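Long-range contacts in origin of replication complex subunit 1B (Arabidopsis thaliana, PDB 5HH7), which reads the unmodified histone H3 tail through its BAH-PHD cassette and, as part of the origin recognition complex, binds origins of replication: residues I28-V34 / L131-D137; I65-C70 / D90-C96; R172-N178 / F211-Y217. One frame throughout, in Å; residues are numbered along the deposited sequence.

Interaction 1 of 3, residues I28-V34 / L131-D137; sequences IGDDVYV and LWAARID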
# COMPACT_ATOMS: atom_id res chain seq x y z
N ILE A 28 13.89 8.38 7.46
CA ILE A 28 14.50 7.67 6.34
C ILE A 28 14.14 6.19 6.41
O ILE A 28 14.29 5.56 7.46
CB ILE A 28 16.04 7.82 6.35
CG1 ILE A 28 16.44 9.28 6.14
CG2 ILE A 28 16.67 6.94 5.29
CD1 ILE A 28 17.93 9.53 6.25
N GLY A 29 13.65 5.66 5.30
CA GLY A 29 13.27 4.26 5.25
C GLY A 29 11.77 4.05 5.38
O GLY A 29 11.27 2.96 5.13
N ASP A 30 11.06 5.10 5.79
CA ASP A 30 9.60 5.05 5.85
C ASP A 30 9.01 4.87 4.45
O ASP A 30 9.60 5.30 3.47
CB ASP A 30 9.02 6.32 6.47
CG ASP A 30 9.14 6.36 7.98
OD1 ASP A 30 9.63 5.37 8.57
OD2 ASP A 30 8.73 7.38 8.58
N ASP A 31 7.84 4.24 4.39
CA ASP A 31 7.09 4.12 3.15
C ASP A 31 5.85 5.01 3.24
O ASP A 31 5.18 5.04 4.27
CB ASP A 31 6.68 2.66 2.93
CG ASP A 31 7.88 1.73 2.81
OD1 ASP A 31 8.75 1.99 1.95
OD2 ASP A 31 7.97 0.76 3.60
N VAL A 32 5.55 5.74 2.17
CA VAL A 32 4.45 6.70 2.17
C VAL A 32 3.66 6.70 0.86
O VAL A 32 4.21 6.42 -0.20
CB VAL A 32 4.95 8.14 2.42
CG1 VAL A 32 5.38 8.34 3.87
CG2 VAL A 32 6.08 8.50 1.47
N TYR A 33 2.37 7.02 0.96
CA TYR A 33 1.57 7.35 -0.21
C TYR A 33 1.91 8.77 -0.62
O TYR A 33 2.08 9.65 0.23
CB TYR A 33 0.08 7.29 0.10
CG TYR A 33 -0.51 5.93 0.38
CD1 TYR A 33 -0.65 4.99 -0.64
CD2 TYR A 33 -0.99 5.60 1.64
CE1 TYR A 33 -1.22 3.74 -0.39
CE2 TYR A 33 -1.56 4.37 1.90
CZ TYR A 33 -1.67 3.45 0.88
OH TYR A 33 -2.24 2.22 1.15
N VAL A 34 1.99 9.01 -1.93
CA VAL A 34 2.29 10.35 -2.44
C VAL A 34 1.33 10.81 -3.53
O VAL A 34 0.98 10.05 -4.44
CB VAL A 34 3.74 10.44 -2.97
CG1 VAL A 34 4.03 11.84 -3.51
CG2 VAL A 34 4.74 10.07 -1.89
N LEU A 131 -2.45 6.91 -7.61
CA LEU A 131 -1.53 7.65 -6.75
C LEU A 131 -0.22 6.88 -6.63
O LEU A 131 -0.11 5.78 -7.16
CB LEU A 131 -2.14 7.98 -5.38
CG LEU A 131 -2.73 6.92 -4.45
CD1 LEU A 131 -1.64 6.17 -3.72
CD2 LEU A 131 -3.67 7.58 -3.46
N TRP A 132 0.75 7.47 -5.95
CA TRP A 132 2.09 6.91 -5.89
C TRP A 132 2.41 6.37 -4.50
O TRP A 132 1.76 6.72 -3.52
CB TRP A 132 3.14 7.97 -6.24
CG TRP A 132 2.95 8.66 -7.55
CD1 TRP A 132 1.97 9.54 -7.88
CD2 TRP A 132 3.80 8.57 -8.70
NE1 TRP A 132 2.13 9.99 -9.16
CE2 TRP A 132 3.25 9.41 -9.69
CE3 TRP A 132 4.97 7.85 -8.99
CZ2 TRP A 132 3.83 9.55 -10.95
CZ3 TRP A 132 5.54 8.00 -10.25
CH2 TRP A 132 4.97 8.84 -11.21
N ALA A 133 3.42 5.51 -4.44
CA ALA A 133 3.99 5.07 -3.17
C ALA A 133 5.51 5.18 -3.30
O ALA A 133 6.07 4.91 -4.36
CB ALA A 133 3.58 3.65 -2.86
N ALA A 134 6.16 5.59 -2.22
CA ALA A 134 7.61 5.78 -2.24
C ALA A 134 8.24 5.42 -0.91
O ALA A 134 7.59 5.47 0.14
CB ALA A 134 7.95 7.22 -2.60
N ARG A 135 9.51 5.04 -0.96
CA ARG A 135 10.32 4.92 0.24
C ARG A 135 11.11 6.21 0.40
O ARG A 135 11.63 6.76 -0.57
CB ARG A 135 11.26 3.72 0.13
CG ARG A 135 12.34 3.68 1.22
CD ARG A 135 12.80 2.26 1.47
NE ARG A 135 11.78 1.49 2.18
CZ ARG A 135 11.81 0.17 2.31
NH1 ARG A 135 12.80 -0.54 1.79
NH2 ARG A 135 10.83 -0.45 2.97
N ILE A 136 11.18 6.71 1.63
CA ILE A 136 11.90 7.94 1.89
C ILE A 136 13.41 7.71 1.91
O ILE A 136 13.93 7.04 2.79
CB ILE A 136 11.44 8.61 3.19
CG1 ILE A 136 9.95 8.95 3.11
CG2 ILE A 136 12.26 9.86 3.45
CD1 ILE A 136 9.41 9.66 4.34
N ASP A 137 14.09 8.26 0.91
CA ASP A 137 15.53 8.10 0.77
C ASP A 137 16.27 9.17 1.56
O ASP A 137 17.23 8.88 2.27
CB ASP A 137 15.92 8.16 -0.71
CG ASP A 137 17.37 7.82 -0.95
OD1 ASP A 137 17.73 6.63 -0.84
OD2 ASP A 137 18.15 8.75 -1.26
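Asp31 to Val34 and Trp132 to Ile136 pair as neighbouring antiparallel strands in the mixed sheet of the BAH domain. Their axes approach to 4.4 Å at 149°, the twist usual for neighbouring strands. Val32 opposite Ala134 and Val34 opposite Trp132 are hydrogen-bonded pairs, alternating with the non-hydrogen-bonded pairs Asp31-Arg135 and Tyr33-Ala133. Within this ladder Val32 N donates to Ala134 O at 2.9 Å, and Val34 N donates to Trp132 O at 2.8 Å. Bonding continues past the regular strand, where Gly29 N meets Ile136 O at 2.9 Å; the positive phi of Gly29 suits glycine.

On one face Asp31 and Arg135 lie alongside each other in a salt bridge. Arg135 NH2 donates to the syn lone pair of Asp31 OD2 at 3.2 Å, while the bond from Arg135 NE to Asp31 OD1 is weak, bent to 129°. A turn at chi3 (-72°) brings the guanidinium back beside the carboxylate, the two planes turned only modestly against each other. Asp31 OD1 is also hydrogen-bonded to Tyr155 OH, so this buried carboxylate is gripped from more than one residue. Further along the same face, Leu131 CD1 comes within 3.4 Å of Tyr33 CD1, and Tyr33 OH is hydrogen-bonded to Asp209 OD1.

The other face carries Val32, Val34, Ala134 and Trp132, largely apolar; there Val34 CB lies 4.1 Å from Trp132 CB. Val32 CG2 also packs near Ile136 CG1. Phe26 covers Val32 and Ile136, while Trp154 packs against Val34. Alternating faces on a twisted antiparallel ladder fit the curled beta core of a BAH domain.

Interaction 2 of 3, residues I65-C70 / D90-C96; sequences IECDDC and DWICQFC. With ZN (zinc ion), chain D.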
# COMPACT_ATOMS: atom_id res chain seq x y z
N ILE A 65 -13.57 -10.05 6.23
CA ILE A 65 -12.32 -10.50 5.61
C ILE A 65 -12.17 -9.96 4.20
O ILE A 65 -13.10 -9.41 3.62
CB ILE A 65 -12.18 -12.03 5.61
CG1 ILE A 65 -13.31 -12.67 4.81
CG2 ILE A 65 -12.15 -12.56 7.04
CD1 ILE A 65 -13.16 -14.17 4.65
N GLU A 66 -10.97 -10.14 3.65
CA GLU A 66 -10.60 -9.57 2.37
C GLU A 66 -10.32 -10.67 1.37
O GLU A 66 -9.60 -11.63 1.66
CB GLU A 66 -9.35 -8.71 2.57
CG GLU A 66 -8.76 -8.12 1.31
CD GLU A 66 -7.60 -7.19 1.61
OE1 GLU A 66 -6.44 -7.66 1.59
OE2 GLU A 66 -7.85 -6.00 1.90
N CYS A 67 -10.89 -10.55 0.17
CA CYS A 67 -10.66 -11.54 -0.87
C CYS A 67 -9.26 -11.36 -1.46
O CYS A 67 -8.87 -10.25 -1.79
CB CYS A 67 -11.71 -11.41 -1.97
SG CYS A 67 -11.32 -12.40 -3.42
N ASP A 68 -8.51 -12.46 -1.58
CA ASP A 68 -7.17 -12.43 -2.15
C ASP A 68 -7.14 -11.81 -3.55
O ASP A 68 -6.14 -11.21 -3.94
CB ASP A 68 -6.57 -13.84 -2.24
CG ASP A 68 -6.21 -14.40 -0.89
OD1 ASP A 68 -6.16 -13.62 0.09
OD2 ASP A 68 -5.97 -15.63 -0.80
N ASP A 69 -8.22 -11.98 -4.30
CA ASP A 69 -8.24 -11.57 -5.70
C ASP A 69 -8.76 -10.15 -5.92
O ASP A 69 -8.03 -9.28 -6.40
CB ASP A 69 -9.03 -12.57 -6.55
CG ASP A 69 -8.25 -13.84 -6.83
OD1 ASP A 69 -7.05 -13.86 -6.52
OD2 ASP A 69 -8.84 -14.80 -7.37
N CYS A 70 -10.03 -9.92 -5.57
CA CYS A 70 -10.66 -8.62 -5.82
C CYS A 70 -10.42 -7.63 -4.69
O CYS A 70 -10.73 -6.44 -4.83
CB CYS A 70 -12.16 -8.80 -6.05
SG CYS A 70 -13.14 -8.90 -4.53
N ASP A 90 -5.00 -18.97 1.93
CA ASP A 90 -5.68 -18.54 0.71
C ASP A 90 -7.20 -18.50 0.84
O ASP A 90 -7.82 -19.44 1.36
CB ASP A 90 -5.31 -19.44 -0.48
CG ASP A 90 -3.82 -19.43 -0.78
OD1 ASP A 90 -3.09 -18.60 -0.19
OD2 ASP A 90 -3.38 -20.25 -1.61
N TRP A 91 -7.80 -17.42 0.36
CA TRP A 91 -9.26 -17.33 0.30
C TRP A 91 -9.69 -16.33 -0.76
O TRP A 91 -9.19 -15.21 -0.81
CB TRP A 91 -9.85 -16.94 1.65
CG TRP A 91 -11.35 -16.90 1.64
CD1 TRP A 91 -12.20 -17.95 1.86
CD2 TRP A 91 -12.19 -15.76 1.39
NE1 TRP A 91 -13.51 -17.54 1.76
CE2 TRP A 91 -13.53 -16.20 1.48
CE3 TRP A 91 -11.93 -14.42 1.10
CZ2 TRP A 91 -14.60 -15.34 1.29
CZ3 TRP A 91 -13.00 -13.56 0.91
CH2 TRP A 91 -14.32 -14.03 1.01
N ILE A 92 -10.63 -16.75 -1.61
CA ILE A 92 -11.27 -15.83 -2.55
C ILE A 92 -12.77 -15.93 -2.39
O ILE A 92 -13.30 -16.95 -1.94
CB ILE A 92 -10.87 -16.12 -4.01
CG1 ILE A 92 -11.33 -17.52 -4.43
CG2 ILE A 92 -9.37 -15.95 -4.21
CD1 ILE A 92 -11.14 -17.81 -5.90
N CYS A 93 -13.47 -14.87 -2.77
CA CYS A 93 -14.91 -14.82 -2.58
C CYS A 93 -15.63 -15.58 -3.69
O CYS A 93 -15.01 -16.07 -4.64
CB CYS A 93 -15.39 -13.38 -2.55
SG CYS A 93 -15.48 -12.63 -4.18
N GLN A 94 -16.96 -15.67 -3.57
CA GLN A 94 -17.78 -16.41 -4.52
C GLN A 94 -17.74 -15.82 -5.92
O GLN A 94 -17.79 -16.55 -6.91
CB GLN A 94 -19.22 -16.49 -4.02
CG GLN A 94 -19.82 -15.15 -3.64
CD GLN A 94 -20.16 -15.06 -2.16
OE1 GLN A 94 -19.40 -15.52 -1.31
NE2 GLN A 94 -21.31 -14.47 -1.85
N PHE A 95 -17.65 -14.49 -6.01
CA PHE A 95 -17.64 -13.82 -7.30
C PHE A 95 -16.36 -14.11 -8.08
O PHE A 95 -16.40 -14.30 -9.29
CB PHE A 95 -17.83 -12.31 -7.12
CG PHE A 95 -19.14 -11.94 -6.49
CD1 PHE A 95 -20.31 -12.01 -7.22
CD2 PHE A 95 -19.19 -11.53 -5.17
CE1 PHE A 95 -21.52 -11.68 -6.64
CE2 PHE A 95 -20.40 -11.19 -4.59
CZ PHE A 95 -21.57 -11.26 -5.33
N CYS A 96 -15.24 -14.16 -7.37
CA CYS A 96 -13.97 -14.48 -8.01
C CYS A 96 -13.84 -15.98 -8.26
O CYS A 96 -13.09 -16.41 -9.14
CB CYS A 96 -12.79 -13.96 -7.18
SG CYS A 96 -12.55 -12.18 -7.36
ZN ZN D . -13.23 -11.53 -4.89
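The four cysteines Cys67, Cys70, Cys93 and Cys96 form one of the two zinc sites of the PHD finger, joining residues 65-70 to residues 90-96. Each segment supplies two thiolates: Cys67 SG and Cys93 SG both lie 2.6 Å from the zinc ion, with Cys70 SG and Cys96 SG completing its shell. The ligands come as two C-x-x-C pairs.

Hydrogen bonds form a second shell around the sulfurs. Cys67 SG accepts from Cys93 N across the contact at 3.3 Å, and also from the amides of Asp69 and Cys70. These three N-H groups would be expected to stabilise negative charge on the thiolate. Cys93, at the N-cap of the following helix, accepts from Cys96 N.

Asp68 ties the two backbones together. Its amide N donates to Trp91 O at 2.9 Å, and its side-chain OD2 receives Trp91 N at 2.8 Å. The latter N-H arrives from above the carboxylate plane, 55° out of it.

Apolar contacts centre on Trp91, whose CG stands anti to the backbone N (chi1 -177°), which carries the ring to Ile65 and Cys67. The edge of its six-membered ring, at CZ3, faces Cys67 CA, and Trp91 also packs against an apolar side chain of the bound peptide. Glu66 reaches the same peptide through a salt bridge from OE2 to a basic side chain, and its backbone hydrogen-bonds to the peptide; Glu66 OE2 also forms a salt bridge with Arg172. Both Glu66 and Trp91 belong to regions that bind histone H3. Across the ring runs Ile65, in a CH-pi contact: its CD1 sits 3.5 Å from the centroid of the Trp91 six-membered ring and 2° off the ring normal.

Interaction 3 of 3, residues R172-N178 / F211-Y217; sequences RELYLTN and FLCEYEY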
# COMPACT_ATOMS: atom_id res chain seq x y z
N ARG A 172 -1.37 -7.39 -3.58
CA ARG A 172 -0.79 -6.30 -2.79
C ARG A 172 0.71 -6.14 -2.99
O ARG A 172 1.40 -5.53 -2.17
CB ARG A 172 -1.11 -6.49 -1.30
CG ARG A 172 -2.57 -6.24 -0.95
CD ARG A 172 -2.85 -6.51 0.53
NE ARG A 172 -4.15 -5.99 0.93
CZ ARG A 172 -4.38 -4.74 1.32
NH1 ARG A 172 -5.60 -4.36 1.68
NH2 ARG A 172 -3.37 -3.87 1.36
N GLU A 173 1.22 -6.67 -4.10
CA GLU A 173 2.67 -6.66 -4.34
C GLU A 173 3.15 -5.41 -5.09
O GLU A 173 2.53 -4.98 -6.06
CB GLU A 173 3.12 -7.92 -5.08
CG GLU A 173 4.64 -8.00 -5.26
CD GLU A 173 5.11 -9.35 -5.78
OE1 GLU A 173 4.25 -10.15 -6.21
OE2 GLU A 173 6.33 -9.60 -5.75
N LEU A 174 4.25 -4.84 -4.61
CA LEU A 174 4.89 -3.70 -5.25
C LEU A 174 6.33 -4.05 -5.58
O LEU A 174 6.92 -4.93 -4.94
CB LEU A 174 4.90 -2.49 -4.31
CG LEU A 174 3.55 -2.03 -3.75
CD1 LEU A 174 3.74 -0.95 -2.71
CD2 LEU A 174 2.65 -1.55 -4.89
N TYR A 175 6.90 -3.36 -6.56
CA TYR A 175 8.33 -3.42 -6.83
C TYR A 175 8.96 -2.09 -6.43
O TYR A 175 8.36 -1.04 -6.65
CB TYR A 175 8.60 -3.64 -8.31
CG TYR A 175 8.01 -4.91 -8.88
CD1 TYR A 175 8.14 -6.12 -8.20
CD2 TYR A 175 7.34 -4.90 -10.09
CE1 TYR A 175 7.60 -7.29 -8.73
CE2 TYR A 175 6.80 -6.06 -10.62
CZ TYR A 175 6.93 -7.25 -9.94
OH TYR A 175 6.40 -8.40 -10.47
N LEU A 176 10.15 -2.14 -5.84
CA LEU A 176 10.88 -0.91 -5.53
C LEU A 176 11.80 -0.56 -6.70
O LEU A 176 12.75 -1.27 -6.98
CB LEU A 176 11.70 -1.08 -4.25
CG LEU A 176 12.39 0.20 -3.77
CD1 LEU A 176 11.38 1.33 -3.63
CD2 LEU A 176 13.11 -0.04 -2.44
N THR A 177 11.51 0.55 -7.38
CA THR A 177 12.28 0.90 -8.56
C THR A 177 13.58 1.60 -8.19
O THR A 177 13.84 1.89 -7.02
CB THR A 177 11.50 1.84 -9.49
OG1 THR A 177 11.45 3.15 -8.92
CG2 THR A 177 10.09 1.32 -9.70
N ASN A 178 14.40 1.85 -9.20
CA ASN A 178 15.57 2.69 -9.05
C ASN A 178 15.31 4.08 -9.62
O ASN A 178 16.23 4.77 -10.05
CB ASN A 178 16.79 2.04 -9.71
CG ASN A 178 17.18 0.74 -9.05
OD1 ASN A 178 17.09 0.60 -7.83
ND2 ASN A 178 17.61 -0.24 -9.85
N PHE A 211 1.49 -3.75 2.21
CA PHE A 211 1.90 -4.24 0.90
C PHE A 211 3.10 -5.16 1.00
O PHE A 211 3.82 -5.16 1.99
CB PHE A 211 2.22 -3.07 -0.04
CG PHE A 211 1.08 -2.10 -0.19
CD1 PHE A 211 0.09 -2.33 -1.13
CD2 PHE A 211 0.99 -0.99 0.62
CE1 PHE A 211 -0.97 -1.45 -1.26
CE2 PHE A 211 -0.06 -0.10 0.50
CZ PHE A 211 -1.05 -0.33 -0.44
N LEU A 212 3.31 -5.94 -0.05
CA LEU A 212 4.45 -6.84 -0.15
C LEU A 212 5.46 -6.27 -1.13
O LEU A 212 5.09 -5.82 -2.21
CB LEU A 212 3.99 -8.21 -0.67
CG LEU A 212 5.09 -9.12 -1.20
CD1 LEU A 212 5.94 -9.64 -0.06
CD2 LEU A 212 4.51 -10.28 -2.02
N CYS A 213 6.73 -6.26 -0.74
CA CYS A 213 7.80 -5.98 -1.69
C CYS A 213 8.98 -6.90 -1.48
O CYS A 213 9.62 -6.87 -0.43
CB CYS A 213 8.26 -4.53 -1.62
SG CYS A 213 9.51 -4.11 -2.87
N GLU A 214 9.26 -7.73 -2.48
CA GLU A 214 10.40 -8.63 -2.44
C GLU A 214 11.52 -8.15 -3.35
O GLU A 214 12.70 -8.38 -3.06
CB GLU A 214 9.97 -10.04 -2.85
CG GLU A 214 11.10 -11.06 -2.87
CD GLU A 214 10.61 -12.50 -2.90
OE1 GLU A 214 9.40 -12.70 -3.16
OE2 GLU A 214 11.42 -13.41 -2.65
N TYR A 215 11.16 -7.48 -4.44
CA TYR A 215 12.14 -7.16 -5.48
C TYR A 215 12.36 -5.68 -5.74
O TYR A 215 11.45 -4.87 -5.67
CB TYR A 215 11.75 -7.81 -6.81
CG TYR A 215 11.62 -9.31 -6.74
CD1 TYR A 215 12.73 -10.13 -6.84
CD2 TYR A 215 10.37 -9.90 -6.56
CE1 TYR A 215 12.61 -11.51 -6.77
CE2 TYR A 215 10.24 -11.27 -6.50
CZ TYR A 215 11.36 -12.07 -6.60
OH TYR A 215 11.22 -13.43 -6.54
N GLU A 216 13.61 -5.38 -6.06
CA GLU A 216 13.98 -4.13 -6.69
C GLU A 216 13.81 -4.31 -8.19
O GLU A 216 14.27 -5.30 -8.76
CB GLU A 216 15.43 -3.79 -6.36
CG GLU A 216 16.01 -2.64 -7.15
CD GLU A 216 17.50 -2.50 -6.91
OE1 GLU A 216 17.90 -2.28 -5.75
OE2 GLU A 216 18.27 -2.62 -7.89
N TYR A 217 13.14 -3.36 -8.84
CA TYR A 217 12.93 -3.43 -10.28
C TYR A 217 13.67 -2.29 -10.96
O TYR A 217 13.34 -1.12 -10.75
CB TYR A 217 11.44 -3.34 -10.61
CG TYR A 217 11.11 -3.32 -12.09
CD1 TYR A 217 11.41 -4.40 -12.91
CD2 TYR A 217 10.49 -2.21 -12.67
CE1 TYR A 217 11.09 -4.39 -14.26
CE2 TYR A 217 10.18 -2.19 -14.03
CZ TYR A 217 10.48 -3.28 -14.82
OH TYR A 217 10.17 -3.27 -16.16
O HOH W 1 7.96 -7.50 -5.01
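Two neighbouring inner strands of the BAH-domain sheet pair here, residues 172-178 with residues 211-217, through a single bridge at Glu173-Leu212 and then a parallel pairing from Leu176 with Glu216. At the bridge, Leu212 N donates to Arg172 O, and Leu174 N returns a bond of 2.7 Å to Leu212 O, straight at 170°. The parallel pairing begins where Leu176 N meets Tyr215 O at 3.0 Å, and Tyr217 N then bonds to Leu176 O at 2.8 Å.

At the break a water takes over: it donates to Leu174 O and to Glu173 OE2, both at 2.8 Å, and accepts from Glu214 N, so it spans the two strands where direct pairing lapses. Glu173 reaches it through an extended side chain, which also runs alongside Leu212; its OE1 is hydrogen-bonded to Asn169.

Apolar contacts flank the ladders. Leu174 CD1 rests 3.7 Å from Phe211 CB, and Tyr175 CB lies 3.7 Å from Tyr217 CB. Near the far end Asn178 ND2 donates to Glu216 OE2 at 3.2 Å; the acceptor lies in the amide plane, whereas the donor stands above the carboxylate plane. Asp218 also binds Asn178 ND2, and Arg153 forms a salt bridge with Glu216. Such a parallel pairing, its register slipping by one residue at a water-bridged break, sits in the mixed BAH sheet, where strand 210-218 runs parallel to both 175-184 and 188-195.

Overall arrangement
Interactions 1 and 3 share the mixed BAH sheet, their centres about 12 Å apart, and they touch where Tyr33 OH packs on Phe211 CZ. Interaction 2 belongs to the PHD finger, with its centre about 28 Å from that of interaction 1 and about 22 Å from that of interaction 3. Along the chain, the PHD contact falls between the two segments of interaction 1, so the strand 31-34 precedes the finger yet pairs with a strand that follows it; interaction 3 comes last. A salt bridge from Glu66 OE2 to Arg172 NH1 joins interactions 2 and 3, linking the two domains beside the bound peptide as one cassette.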